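Local coordinates for protein putative streptothricin acetyltransferase (Bacillus anthracis, PDB 3PP9) that binds acetyl coenzyme A and, as a putative streptothricin acetyltransferase of the GNAT family, probably transfers the acetyl group to that antibiotic, at residues 107-110 / 111-114. Numbering follows the deposited sequence.
Sequences TVDK and KYRT. With ACO (acetyl coenzyme *a), chain D.
Asp109 O accepts a hydrogen bond from Tyr112 N (2.9 Å) and Lys110 O a longer one from Arg113 N (3.3 Å), closing a short 3-10 turn that leads the chain aside from the end of strand 101-108 towards the cofactor pyrophosphate. The Arg113 side chain lies between the turn and the cofactor. Extended from CB to NE, it reaches back to Val108, whose carbonyl O lies in the guanidinium plane and takes a nearly straight bond from NE (2.8 Å, N-H...O 167°) and a weak one from NH2. One guanidinium face is covered near its rim by Lys110 CA; C7P of acetyl coenzyme A lies over the centre of the other, 3.5 Å above the plane. Lys111, folded at its last two torsions, forms a salt bridge from NZ to Asp109 OD2 (2.9 Å), on its syn side but 31° out of the carboxylate plane, and two waters bridge the same amine to OD1, each through one weak bond. Lys111 CG rests over one face of the Tyr112 ring. The turn joins two backbone grips on the cofactor: Val108 N holds O9P of the pantetheine arm (2.9 Å) and Thr114 N the pyrophosphate oxygen O4A (2.8 Å). It leads from strand 101-108 to helix 117-131, where Gly116 N, just before it, and Gly118 N, in its first turn, also bind the cofactor, while Tyr112 packs on Ile88 of neighbouring strand 86-95.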
loop_
_atom_site.group_PDB
_atom_site.type_symbol
_atom_site.label_atom_id
_atom_site.label_comp_id
_atom_site.label_asym_id
_atom_site.label_seq_id
_atom_site.Cartn_x
_atom_site.Cartn_y
_atom_site.Cartn_z
ATOM N N THR A 107 3.250 2.246 19.526
ATOM C CA THR A 107 3.835 1.346 20.501
ATOM C C THR A 107 3.669 1.859 21.911
ATOM O O THR A 107 3.893 3.031 22.183
ATOM C CB THR A 107 5.347 1.170 20.287
ATOM O OG1 THR A 107 5.591 0.480 19.050
ATOM C CG2 THR A 107 5.983 0.343 21.417
ATOM N N VAL A 108 3.249 0.961 22.799
ATOM C CA VAL A 108 3.190 1.244 24.220
ATOM C C VAL A 108 4.172 0.225 24.844
ATOM O O VAL A 108 4.145 -0.981 24.518
ATOM C CB VAL A 108 1.769 1.125 24.804
ATOM C CG1 VAL A 108 1.798 1.158 26.345
ATOM C CG2 VAL A 108 0.890 2.246 24.258
ATOM N N ASP A 109 5.071 0.703 25.702
ATOM C CA ASP A 109 6.054 -0.151 26.374
ATOM C C ASP A 109 5.296 -1.347 26.956
ATOM O O ASP A 109 4.255 -1.181 27.595
ATOM C CB ASP A 109 6.743 0.669 27.470
ATOM C CG ASP A 109 7.982 0.000 28.083
ATOM O OD1 ASP A 109 8.630 -0.855 27.463
ATOM O OD2 ASP A 109 8.355 0.420 29.207
ATOM N N LYS A 110 5.834 -2.545 26.756
ATOM C CA LYS A 110 5.174 -3.779 27.182
ATOM C C LYS A 110 4.595 -3.758 28.585
ATOM O O LYS A 110 3.423 -4.111 28.779
ATOM C CB LYS A 110 6.110 -4.993 27.020
ATOM C CG LYS A 110 5.397 -6.326 27.238
ATOM C CD LYS A 110 6.276 -7.521 26.889
ATOM C CE LYS A 110 7.394 -7.721 27.877
ATOM N NZ LYS A 110 8.297 -8.864 27.532
ATOM N N LYS A 111 5.364 -3.283 29.553
ATOM C CA LYS A 111 4.872 -3.310 30.914
ATOM C C LYS A 111 3.656 -2.441 31.204
ATOM O O LYS A 111 2.984 -2.684 32.190
ATOM C CB LYS A 111 5.993 -2.983 31.914
ATOM C CG LYS A 111 6.375 -1.539 31.964
ATOM C CD LYS A 111 7.468 -1.267 33.020
ATOM C CE LYS A 111 8.846 -1.807 32.630
ATOM N NZ LYS A 111 9.408 -1.046 31.476
ATOM N N TYR A 112 3.361 -1.465 30.343
ATOM C CA TYR A 112 2.246 -0.559 30.559
ATOM C C TYR A 112 1.025 -0.792 29.679
ATOM O O TYR A 112 0.105 0.035 29.675
ATOM C CB TYR A 112 2.699 0.894 30.369
ATOM C CG TYR A 112 3.746 1.343 31.350
ATOM C CD1 TYR A 112 3.398 1.649 32.640
ATOM C CD2 TYR A 112 5.080 1.480 30.986
ATOM C CE1 TYR A 112 4.343 2.062 33.551
ATOM C CE2 TYR A 112 6.042 1.890 31.907
ATOM C CZ TYR A 112 5.657 2.179 33.185
ATOM O OH TYR A 112 6.568 2.591 34.139
ATOM N N ARG A 113 1.012 -1.877 28.917
ATOM C CA ARG A 113 -0.135 -2.139 28.039
ATOM C C ARG A 113 -1.388 -2.547 28.790
ATOM O O ARG A 113 -1.329 -3.072 29.903
ATOM C CB ARG A 113 0.213 -3.194 27.020
ATOM C CG ARG A 113 1.293 -2.757 26.055
ATOM C CD ARG A 113 1.654 -3.860 25.073
ATOM N NE ARG A 113 2.940 -3.544 24.455
ATOM C CZ ARG A 113 3.741 -4.426 23.888
ATOM N NH1 ARG A 113 3.373 -5.701 23.789
ATOM N NH2 ARG A 113 4.924 -4.037 23.453
ATOM N N THR A 114 -2.514 -2.313 28.113
ATOM C CA THR A 114 -3.892 -2.586 28.552
ATOM C C THR A 114 -4.409 -1.605 29.620
ATOM O O THR A 114 -5.461 -1.840 30.241
ATOM C CB THR A 114 -4.108 -4.041 29.035
ATOM O OG1 THR A 114 -3.585 -4.230 30.346
ATOM C CG2 THR A 114 -3.486 -5.041 28.033
HETATM N N1A ACO D . -6.489 -8.038 23.284
HETATM C C2A ACO D . -7.759 -7.591 23.274
HETATM N N3A ACO D . -8.083 -6.300 23.440
HETATM C C4A ACO D . -7.106 -5.377 23.629
HETATM C C5A ACO D . -5.705 -5.805 23.670
HETATM C C6A ACO D . -5.430 -7.228 23.493
HETATM N N6A ACO D . -4.154 -7.658 23.523
HETATM N N7A ACO D . -4.955 -4.718 23.882
HETATM C C8A ACO D . -5.801 -3.667 23.976
HETATM N N9A ACO D . -7.078 -4.063 23.816
HETATM C C1B ACO D . -8.291 -3.234 23.910
HETATM C C2B ACO D . -8.466 -2.864 25.385
HETATM O O2B ACO D . -9.148 -3.844 26.181
HETATM C C3B ACO D . -9.212 -1.559 25.319
HETATM O O3B ACO D . -10.604 -1.828 25.224
HETATM P P3B ACO D . -11.713 -0.975 26.013
HETATM O O7A ACO D . -11.576 0.429 25.463
HETATM O O8A ACO D . -11.306 -1.129 27.456
HETATM O O9A ACO D . -12.988 -1.691 25.615
HETATM C C4B ACO D . -8.724 -0.934 24.026
HETATM O O4B ACO D . -8.209 -1.998 23.209
HETATM C C5B ACO D . -7.649 0.113 24.290
HETATM O O5B ACO D . -6.481 -0.553 24.775
HETATM P P1A ACO D . -5.261 0.278 25.401
HETATM O O1A ACO D . -5.034 -0.168 26.827
HETATM O O2A ACO D . -5.522 1.727 25.113
HETATM O O3A ACO D . -4.064 -0.268 24.460
HETATM P P2A ACO D . -2.508 -0.302 24.812
HETATM O O4A ACO D . -2.260 -1.679 25.355
HETATM O O5A ACO D . -2.063 0.892 25.612
HETATM O O6A ACO D . -1.816 -0.133 23.361
HETATM C CBP ACO D . -0.923 -1.299 21.459
HETATM C CCP ACO D . -2.170 -0.959 22.264
HETATM C CDP ACO D . -1.339 -2.070 20.213
HETATM C CEP ACO D . -0.208 -0.010 21.063
HETATM C CAP ACO D . 0.030 -2.152 22.307
HETATM O OAP ACO D . -0.550 -3.471 22.497
HETATM C C9P ACO D . 1.383 -2.357 21.689
HETATM O O9P ACO D . 2.239 -1.509 21.754
HETATM N N8P ACO D . 1.639 -3.515 21.067
HETATM C C7P ACO D . 2.944 -3.840 20.486
HETATM C C6P ACO D . 3.291 -3.014 19.275
HETATM C C5P ACO D . 2.218 -3.191 18.238
HETATM O O5P ACO D . 1.728 -4.281 18.007
HETATM N N4P ACO D . 1.833 -2.110 17.596
HETATM C C3P ACO D . 0.819 -2.104 16.558
HETATM C C2P ACO D . 1.504 -2.570 15.274
HETATM S S1P ACO D . 0.587 -2.100 13.822
HETATM C C ACO D . 0.991 -0.469 13.645
HETATM O O ACO D . 1.721 0.075 14.447
HETATM C CH3 ACO D . 0.420 0.292 12.498
HETATM O O HOH W 1 8.233 -2.966 29.271
HETATM O O HOH W 2 11.013 -1.379 28.581
#